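Local coordinates for FtsZ-like protein of unknown function (Nostoc punctiforme, PDB 3C8L), which is of unknown function but belongs to a conserved hypothetical family and is found as an assembly of four copies of one small alpha-beta chain, at residues 10-16 / 28-34; 21-27 / 67-73; 54-60 / 112-118. One frame throughout, in Å; residues are numbered along the deposited sequence. Where two conformers were deposited one is given.

Contact 1 (10-16 / 28-34). With IMD (imidazole), chain F.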
# COMPACT_ATOMS: atom_id res chain seq x y z
N GLU A 10 9.93 -1.79 -8.44
CA GLU A 10 8.62 -1.65 -7.81
C GLU A 10 8.49 -2.75 -6.77
O GLU A 10 8.62 -3.93 -7.10
CB GLU A 10 7.54 -1.82 -8.89
CG GLU A 10 7.65 -0.85 -10.00
CD GLU A 10 6.71 -1.21 -11.13
OE1 GLU A 10 5.52 -0.88 -11.08
OE2 GLU A 10 7.20 -1.85 -12.09
N MSE A 11 8.20 -2.38 -5.53
CA MSE A 11 8.16 -3.33 -4.43
C MSE A 11 6.76 -3.45 -3.84
O MSE A 11 5.99 -2.48 -3.75
CB MSE A 11 9.20 -2.92 -3.37
CG MSE A 11 10.64 -3.19 -3.90
SE MSE A 11 12.05 -2.18 -3.08
CE MSE A 11 11.68 -0.45 -3.96
N GLY A 12 6.44 -4.65 -3.37
CA GLY A 12 5.14 -4.95 -2.82
C GLY A 12 5.15 -6.11 -1.85
O GLY A 12 6.09 -6.91 -1.85
N MSE A 13 4.08 -6.19 -1.06
CA MSE A 13 3.89 -7.24 -0.06
C MSE A 13 2.59 -7.99 -0.36
O MSE A 13 1.60 -7.35 -0.74
CB MSE A 13 3.79 -6.61 1.35
CG MSE A 13 3.58 -7.59 2.49
SE MSE A 13 3.49 -6.78 4.23
CE MSE A 13 2.01 -5.79 3.94
N GLY A 14 2.59 -9.29 -0.14
CA GLY A 14 1.42 -10.14 -0.34
C GLY A 14 1.31 -11.12 0.82
O GLY A 14 2.32 -11.55 1.39
N ILE A 15 0.08 -11.44 1.17
CA ILE A 15 -0.18 -12.26 2.33
C ILE A 15 -1.16 -13.38 2.07
O ILE A 15 -2.21 -13.14 1.49
CB ILE A 15 -0.76 -11.37 3.48
CG1 ILE A 15 0.12 -10.13 3.72
CG2 ILE A 15 -0.94 -12.19 4.77
CD1 ILE A 15 -0.45 -9.10 4.69
N ASP A 16 -0.77 -14.58 2.49
CA ASP A 16 -1.63 -15.78 2.49
C ASP A 16 -2.10 -15.89 3.94
O ASP A 16 -1.35 -16.36 4.78
CB ASP A 16 -0.81 -17.03 2.13
CG ASP A 16 -1.50 -18.33 2.54
OD1 ASP A 16 -2.76 -18.36 2.57
OD2 ASP A 16 -0.76 -19.32 2.79
N ARG A 28 0.26 -12.31 -4.86
CA ARG A 28 -0.32 -11.07 -4.34
C ARG A 28 0.77 -10.01 -4.17
O ARG A 28 0.50 -8.82 -4.38
CB ARG A 28 -1.01 -11.31 -3.03
CG ARG A 28 -2.32 -12.05 -3.20
CD ARG A 28 -2.97 -12.46 -1.91
NE ARG A 28 -4.28 -13.08 -2.14
CZ ARG A 28 -5.00 -13.71 -1.23
NH1 ARG A 28 -4.55 -13.86 -0.01
NH2 ARG A 28 -6.18 -14.25 -1.58
N ALA A 29 1.98 -10.41 -3.79
CA ALA A 29 3.08 -9.47 -3.64
C ALA A 29 3.46 -8.82 -4.98
O ALA A 29 3.68 -7.61 -5.05
CB ALA A 29 4.30 -10.14 -3.01
N VAL A 30 3.55 -9.61 -6.05
CA VAL A 30 3.84 -9.08 -7.38
C VAL A 30 2.70 -8.13 -7.82
O VAL A 30 2.96 -7.03 -8.34
CB VAL A 30 4.04 -10.23 -8.40
CG1 VAL A 30 4.19 -9.69 -9.83
CG2 VAL A 30 5.26 -11.06 -8.02
N ARG A 31 1.45 -8.54 -7.60
CA ARG A 31 0.31 -7.69 -7.97
C ARG A 31 0.41 -6.35 -7.23
O ARG A 31 0.24 -5.29 -7.83
CB ARG A 31 -1.02 -8.36 -7.62
CG ARG A 31 -2.23 -7.39 -7.86
CD ARG A 31 -3.54 -8.07 -7.74
NE ARG A 31 -3.78 -8.52 -6.39
CZ ARG A 31 -4.67 -9.44 -6.05
NH1 ARG A 31 -5.38 -10.08 -6.98
NH2 ARG A 31 -4.81 -9.77 -4.78
N ASN A 32 0.63 -6.40 -5.92
CA ASN A 32 0.76 -5.19 -5.02
C ASN A 32 1.89 -4.32 -5.48
O ASN A 32 1.82 -3.10 -5.39
CB ASN A 32 1.06 -5.59 -3.52
CG ASN A 32 1.13 -4.36 -2.45
OD1 ASN A 32 2.22 -4.03 -1.86
ND2 ASN A 32 -0.03 -3.76 -2.16
N ALA A 33 2.97 -4.94 -5.97
CA ALA A 33 4.14 -4.17 -6.37
C ALA A 33 3.88 -3.25 -7.56
O ALA A 33 4.44 -2.15 -7.65
CB ALA A 33 5.31 -5.10 -6.68
N ILE A 34 3.07 -3.73 -8.50
CA ILE A 34 2.85 -3.01 -9.72
C ILE A 34 1.50 -2.32 -9.87
O ILE A 34 1.34 -1.46 -10.75
CB ILE A 34 3.09 -3.94 -10.96
CG1 ILE A 34 1.97 -4.98 -11.10
CG2 ILE A 34 4.49 -4.57 -10.92
CD1 ILE A 34 2.04 -5.87 -12.35
N1 IMD F . 5.78 -2.94 -13.89
C2 IMD F . 4.53 -2.63 -14.15
N3 IMD F . 4.08 -3.46 -15.12
C4 IMD F . 5.07 -4.29 -15.45
C5 IMD F . 6.17 -3.96 -14.69
O HOH W 1 3.14 -0.66 -12.77
O HOH W 2 3.63 -1.47 -2.59
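A29 and A33, one helical turn apart, press against G12 and G14, two residues apart on strand 10-16, and this is the tightly packed part of the contact. The CA atoms of G12 and A33 are 3.8 Å apart, as are those of G14 and A29, and the segment axes approach to 5.5 Å. The methyl of A33 lies 3.5 Å from G12 N, and A29 CB lies close to G14 N. A side chain on either glycine would run into the helix backbone, consistent with the close approach of two elements whose N-to-C directions differ by 143°. Helix 22-34 thus packs on strand 4-16 of the sheet through small residues on both sides.

N32 stands beside this seam. With CG anti to the backbone N (chi1 -176°), it places its amide beside M13, where OD1 accepts the backbone N-H at 3.0 Å (163° at the hydrogen), the donor lying well out of the amide plane. A water lies within hydrogen-bonding distance of both OD1 and M11 O.

The loose, solvent side belongs to R28, which rests CB on G14 CA and delivers NH1 to I15 O at 2.9 Å; the oxygen lies in the guanidinium plane, and the nitrogen in the carbonyl plane. The E10 end is polar but buried: CB packs against A33 O, a water lies between OE1 and I34 O, and N37 also binds OE1. The other oxygen, OE2, accepts the N-H of imidazole N1, a molecule probably from the crystallisation liquor; at 2.5 Å the bond is unusually short and its length doubtful.

The chemistry thus divides: direct polar links come from the side chains of N32 and R28, whereas the glycine-alanine centre is joined by close backbone fit.

Contact 2 (21-27 / 67-73)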
# COMPACT_ATOMS: atom_id res chain seq x y z
N GLU A 21 -0.01 -21.72 1.55
CA GLU A 21 0.08 -21.29 0.15
C GLU A 21 1.03 -20.13 -0.12
O GLU A 21 0.60 -19.01 -0.43
CB GLU A 21 -1.30 -21.01 -0.46
CG GLU A 21 -2.15 -22.28 -0.74
CD GLU A 21 -1.65 -23.16 -1.87
OE1 GLU A 21 -0.81 -22.72 -2.68
OE2 GLU A 21 -2.14 -24.32 -1.99
N PRO A 22 2.34 -20.37 -0.02
CA PRO A 22 3.29 -19.32 -0.35
C PRO A 22 3.11 -18.80 -1.78
O PRO A 22 3.44 -17.65 -2.05
CB PRO A 22 4.66 -19.97 -0.11
CG PRO A 22 4.40 -21.40 0.04
CD PRO A 22 3.01 -21.62 0.41
N THR A 23 2.63 -19.63 -2.71
CA THR A 23 2.37 -19.14 -4.05
C THR A 23 1.38 -17.95 -4.05
O THR A 23 1.57 -16.99 -4.80
CB THR A 23 1.78 -20.25 -4.96
OG1 THR A 23 2.72 -21.32 -5.07
CG2 THR A 23 1.53 -19.72 -6.37
N ILE A 24 0.34 -18.03 -3.23
CA ILE A 24 -0.68 -16.98 -3.11
C ILE A 24 -0.05 -15.70 -2.57
O ILE A 24 -0.28 -14.61 -3.07
CB ILE A 24 -1.84 -17.48 -2.20
CG1 ILE A 24 -2.64 -18.58 -2.91
CG2 ILE A 24 -2.76 -16.33 -1.81
CD1 ILE A 24 -3.79 -19.13 -2.13
N ALA A 25 0.75 -15.85 -1.52
CA ALA A 25 1.44 -14.68 -0.95
C ALA A 25 2.33 -14.03 -2.01
O ALA A 25 2.33 -12.81 -2.19
CB ALA A 25 2.25 -15.10 0.28
N ALA A 26 3.08 -14.86 -2.75
CA ALA A 26 3.98 -14.37 -3.78
C ALA A 26 3.24 -13.67 -4.93
O ALA A 26 3.66 -12.61 -5.38
CB ALA A 26 4.85 -15.49 -4.32
N SER A 27 2.16 -14.29 -5.39
CA SER A 27 1.36 -13.73 -6.48
C SER A 27 0.79 -12.37 -6.08
O SER A 27 0.81 -11.41 -6.85
CB SER A 27 0.25 -14.70 -6.90
OG SER A 27 0.82 -15.84 -7.51
N GLN A 67 7.98 -24.08 -2.29
CA GLN A 67 6.59 -24.39 -2.58
C GLN A 67 5.94 -23.38 -3.55
O GLN A 67 4.78 -23.54 -3.89
CB GLN A 67 5.76 -24.45 -1.30
CG GLN A 67 6.11 -25.62 -0.38
CD GLN A 67 5.29 -25.64 0.89
OE1 GLN A 67 4.17 -25.10 0.95
NE2 GLN A 67 5.87 -26.20 1.94
N VAL A 68 6.70 -22.37 -3.98
CA VAL A 68 6.13 -21.37 -4.89
C VAL A 68 6.08 -21.90 -6.33
O VAL A 68 7.08 -22.37 -6.86
CB VAL A 68 6.94 -20.07 -4.83
CG1 VAL A 68 6.46 -19.07 -5.90
CG2 VAL A 68 6.79 -19.42 -3.45
N ARG A 69 4.90 -21.81 -6.92
CA ARG A 69 4.66 -22.23 -8.31
C ARG A 69 4.98 -21.03 -9.22
O ARG A 69 4.21 -20.05 -9.30
CB ARG A 69 3.22 -22.68 -8.47
CG ARG A 69 2.87 -23.87 -7.57
CD ARG A 69 1.46 -24.38 -7.78
NE ARG A 69 0.45 -23.40 -7.41
CZ ARG A 69 -0.09 -23.24 -6.21
NH1 ARG A 69 0.27 -24.00 -5.19
NH2 ARG A 69 -1.01 -22.29 -6.01
N GLU A 70 6.12 -21.11 -9.88
CA GLU A 70 6.64 -19.99 -10.67
C GLU A 70 5.75 -19.46 -11.76
O GLU A 70 5.61 -18.25 -11.92
CB GLU A 70 8.00 -20.37 -11.28
CG GLU A 70 8.52 -19.41 -12.35
CD GLU A 70 9.98 -19.66 -12.74
OE1 GLU A 70 10.75 -20.20 -11.89
OE2 GLU A 70 10.34 -19.30 -13.88
N GLU A 71 5.14 -20.35 -12.51
CA GLU A 71 4.32 -19.95 -13.64
C GLU A 71 3.11 -19.12 -13.23
O GLU A 71 2.72 -18.19 -13.93
CB GLU A 71 3.91 -21.19 -14.46
CG GLU A 71 5.10 -21.98 -15.09
CD GLU A 71 5.95 -22.81 -14.12
OE1 GLU A 71 5.54 -23.05 -12.94
OE2 GLU A 71 7.03 -23.29 -14.55
N GLU A 72 2.51 -19.47 -12.11
CA GLU A 72 1.38 -18.74 -11.59
C GLU A 72 1.79 -17.33 -11.14
O GLU A 72 1.08 -16.36 -11.39
CB GLU A 72 0.76 -19.52 -10.42
CG GLU A 72 -0.39 -18.86 -9.73
CD GLU A 72 -1.13 -19.78 -8.75
OE1 GLU A 72 -0.98 -21.01 -8.86
OE2 GLU A 72 -1.89 -19.24 -7.92
N VAL A 73 2.96 -17.21 -10.52
CA VAL A 73 3.45 -15.91 -10.06
C VAL A 73 3.76 -15.01 -11.27
O VAL A 73 3.35 -13.85 -11.29
CB VAL A 73 4.68 -16.08 -9.16
CG1 VAL A 73 5.30 -14.72 -8.82
CG2 VAL A 73 4.32 -16.84 -7.89
O HOH W 3 1.88 -22.47 -2.67
O HOH W 4 -2.19 -16.67 -7.82
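A salt-bridge network of E21, R69 and E72 bridges the N-terminal ends of two helices, with E21 at the N-cap position before helix 22-34 and R69 at that before helix 70-74. R69 lies between the two acids. Its chain bends at chi3 (-64°), bringing the guanidinium back across T23, whose OG1 sits 3.5 Å above the centre of one face. In the guanidinium plane NH1 donates to the syn lone pair of E21 OE1 at 3.0 Å, although the carboxylate is turned 64° from that plane; NH2 adds a weak bond to the same oxygen. NE and NH2 both grip E72 OE1 side-on, approaching from one face of the carboxylate. Sharing three edge nitrogens between two acids restrains the group's rotation.

T23 does more than cover the guanidinium: its OG1 accepts the backbone N-H of R69 at 2.9 Å (160° at the hydrogen), and its CG2 lies 3.6 Å from E72 CD. With an alanine in place of E72, NE and NH2 lose their shared carboxylate oxygen, and the guanidinium, kept by E21 and T23, would probably be freer to turn.

The apolar part is formed by P22 CB against V68 CG2, A26 CB near V68 CG1, and A26 CB meeting V73 CG2 at 3.9 Å. At its edge P22 CG touches CB of the exposed Q67. P22 and V68 also reach V62, and A26 reaches V60, so both segments rest on strand 55-62 of the sheet. Water enters at two points: one molecule is held by E21 OE1 and T23 N, and a second, which in the conformer given also bonds with S27 OG, donates to E72 OE2 at 2.6 Å.

Contact 3 (54-60 / 112-118)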
# COMPACT_ATOMS: atom_id res chain seq x y z
N MSE A 54 9.92 -5.31 -22.88
CA MSE A 54 10.71 -4.99 -21.71
C MSE A 54 11.12 -6.21 -20.93
O MSE A 54 10.38 -7.19 -20.87
CB MSE A 54 10.02 -4.01 -20.77
CG MSE A 54 9.74 -2.67 -21.39
SE MSE A 54 9.40 -1.37 -20.05
CE MSE A 54 8.02 -2.40 -19.07
N ILE A 55 12.29 -6.13 -20.33
CA ILE A 55 12.84 -7.19 -19.52
C ILE A 55 12.31 -6.91 -18.12
O ILE A 55 12.50 -5.79 -17.59
CB ILE A 55 14.39 -7.15 -19.50
CG1 ILE A 55 14.91 -7.43 -20.91
CG2 ILE A 55 14.88 -8.15 -18.51
CD1 ILE A 55 16.38 -7.15 -21.08
N ILE A 56 11.64 -7.90 -17.54
CA ILE A 56 11.10 -7.76 -16.20
C ILE A 56 11.61 -8.90 -15.33
O ILE A 56 11.35 -10.07 -15.59
CB ILE A 56 9.56 -7.73 -16.19
CG1 ILE A 56 9.04 -6.67 -17.17
CG2 ILE A 56 9.08 -7.46 -14.75
CD1 ILE A 56 7.51 -6.59 -17.25
N GLU A 57 12.37 -8.57 -14.29
CA GLU A 57 12.89 -9.55 -13.36
C GLU A 57 12.13 -9.41 -12.04
O GLU A 57 12.03 -8.30 -11.49
CB GLU A 57 14.37 -9.33 -13.09
CG GLU A 57 15.30 -9.55 -14.25
CD GLU A 57 16.77 -9.20 -13.84
OE1 GLU A 57 17.03 -8.89 -12.66
OE2 GLU A 57 17.57 -9.19 -14.73
N VAL A 58 11.69 -10.54 -11.50
CA VAL A 58 10.95 -10.57 -10.26
C VAL A 58 11.77 -11.30 -9.21
O VAL A 58 12.25 -12.41 -9.47
CB VAL A 58 9.58 -11.26 -10.42
CG1 VAL A 58 8.79 -11.23 -9.11
CG2 VAL A 58 8.79 -10.59 -11.53
N GLN A 59 11.95 -10.67 -8.04
CA GLN A 59 12.65 -11.26 -6.91
C GLN A 59 11.64 -11.38 -5.77
O GLN A 59 11.09 -10.35 -5.34
CB GLN A 59 13.80 -10.34 -6.47
CG GLN A 59 14.60 -10.87 -5.28
CD GLN A 59 15.53 -9.84 -4.64
OE1 GLN A 59 15.62 -8.70 -5.08
NE2 GLN A 59 16.22 -10.27 -3.59
N VAL A 60 11.36 -12.62 -5.35
CA VAL A 60 10.44 -12.88 -4.24
C VAL A 60 11.12 -13.51 -3.05
O VAL A 60 11.98 -14.38 -3.22
CB VAL A 60 9.28 -13.83 -4.70
CG1 VAL A 60 8.50 -14.41 -3.50
CG2 VAL A 60 8.33 -13.09 -5.65
N ILE A 112 7.42 -10.81 0.00
CA ILE A 112 7.88 -9.56 -0.57
C ILE A 112 8.24 -9.82 -2.02
O ILE A 112 8.84 -10.85 -2.34
CB ILE A 112 9.13 -9.06 0.16
CG1 ILE A 112 8.76 -8.68 1.58
CG2 ILE A 112 9.78 -7.87 -0.58
CD1 ILE A 112 9.94 -8.45 2.41
N ALA A 113 7.89 -8.89 -2.91
CA ALA A 113 8.29 -8.95 -4.31
C ALA A 113 8.94 -7.62 -4.71
O ALA A 113 8.48 -6.55 -4.34
CB ALA A 113 7.11 -9.25 -5.29
N ALA A 114 10.04 -7.71 -5.45
CA ALA A 114 10.69 -6.60 -6.11
C ALA A 114 10.60 -6.91 -7.61
O ALA A 114 11.11 -7.94 -8.06
CB ALA A 114 12.14 -6.40 -5.69
N VAL A 115 9.92 -6.04 -8.36
CA VAL A 115 9.73 -6.17 -9.79
C VAL A 115 10.62 -5.10 -10.42
O VAL A 115 10.39 -3.91 -10.23
CB VAL A 115 8.24 -5.96 -10.18
CG1 VAL A 115 8.07 -5.98 -11.70
CG2 VAL A 115 7.34 -7.00 -9.49
N THR A 116 11.63 -5.54 -11.17
CA THR A 116 12.58 -4.63 -11.78
C THR A 116 12.41 -4.61 -13.29
O THR A 116 12.37 -5.68 -13.93
CB THR A 116 14.03 -5.03 -11.46
OG1 THR A 116 14.20 -5.04 -10.03
CG2 THR A 116 15.00 -4.03 -12.05
N VAL A 117 12.29 -3.42 -13.87
CA VAL A 117 12.23 -3.25 -15.30
C VAL A 117 13.65 -2.87 -15.73
O VAL A 117 14.26 -1.95 -15.15
CB VAL A 117 11.27 -2.15 -15.72
CG1 VAL A 117 11.40 -1.89 -17.22
CG2 VAL A 117 9.84 -2.53 -15.31
N LEU A 118 14.19 -3.61 -16.70
CA LEU A 118 15.53 -3.39 -17.22
C LEU A 118 15.53 -3.24 -18.73
O LEU A 118 14.56 -3.61 -19.39
CB LEU A 118 16.48 -4.54 -16.87
CG LEU A 118 16.51 -4.91 -15.39
CD1 LEU A 118 15.57 -6.07 -15.09
CD2 LEU A 118 17.91 -5.27 -14.92
O HOH W 5 13.57 -3.63 -21.81
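Backbone bonds between I55, E57 and Q59 on one strand and L118, T116 and A114 on the other define an antiparallel pair, with axes 4.7 Å apart and directions differing by 164°. Five N-H...O bonds join them. E57 and T116 exchange two, as do Q59 and A114, and L118 N donates to I55 O. The bond from T116 N to E57 O is 2.8 Å long and 176° at the hydrogen. At the non-hydrogen-bonded pairs I56-V117, V58-V115 and V60-A113, CA-H...O contacts fill in, the shortest from V60 CA to I112 O at 3.2 Å. A water completes the end of the pair, donating to L118 O at 2.6 Å and accepting from I55 N.

Apolar packing is closest on the face bearing I56, V58, V60, A113, V115 and V117. I56 CG2, anti to the backbone N, meets V115 CG1 at 3.5 Å in a diagonal contact rather than across its own pair. In the conformer given, the selenium of M54, a selenomethionine, lies equally near V117 CG1. V30 of helix 22-34 covers V58 and A113, and A26 covers V60.

On the other face, mixed polar and apolar contacts prevail. L118 crosses E57 at about a right angle, its CD1 lying 3.6 Å from E57 CG, also near CD, and it touches CG2 of I55 at 4.1 Å. The carboxylate beyond is engaged by R4 in a salt bridge, while the amide of Q59 binds E87 and also I92 O of the second subunit.

With 4-16 antiparallel beside 107-120 and 81-94 parallel beside 55-62, this pair lies in the middle of a mixed beta-sheet with a helix packed on one face, a two-layer arrangement of helix on sheet.

Helix 22-34 serves both contact 1 and contact 2, whose centres are 11 Å apart: D16 OD2 of the first probably accepts from E21 N of the second at 2.8 Å, and V30 CG2 packs on V73 CG1 at 3.7 Å. Contact 1 joins contact 3 through the sheet, where E10 O is 2.8 Å from V115 N and G12 O 2.9 Å from A113 N, both probable hydrogen bonds. Contacts 2 and 3, about 15 Å apart between centres, meet where A26 CB touches V60 CG1. No active site is established; imidazole lies near E10 and I56, sulfate near N32, and contacts 1 and 3 both reach the second subunit.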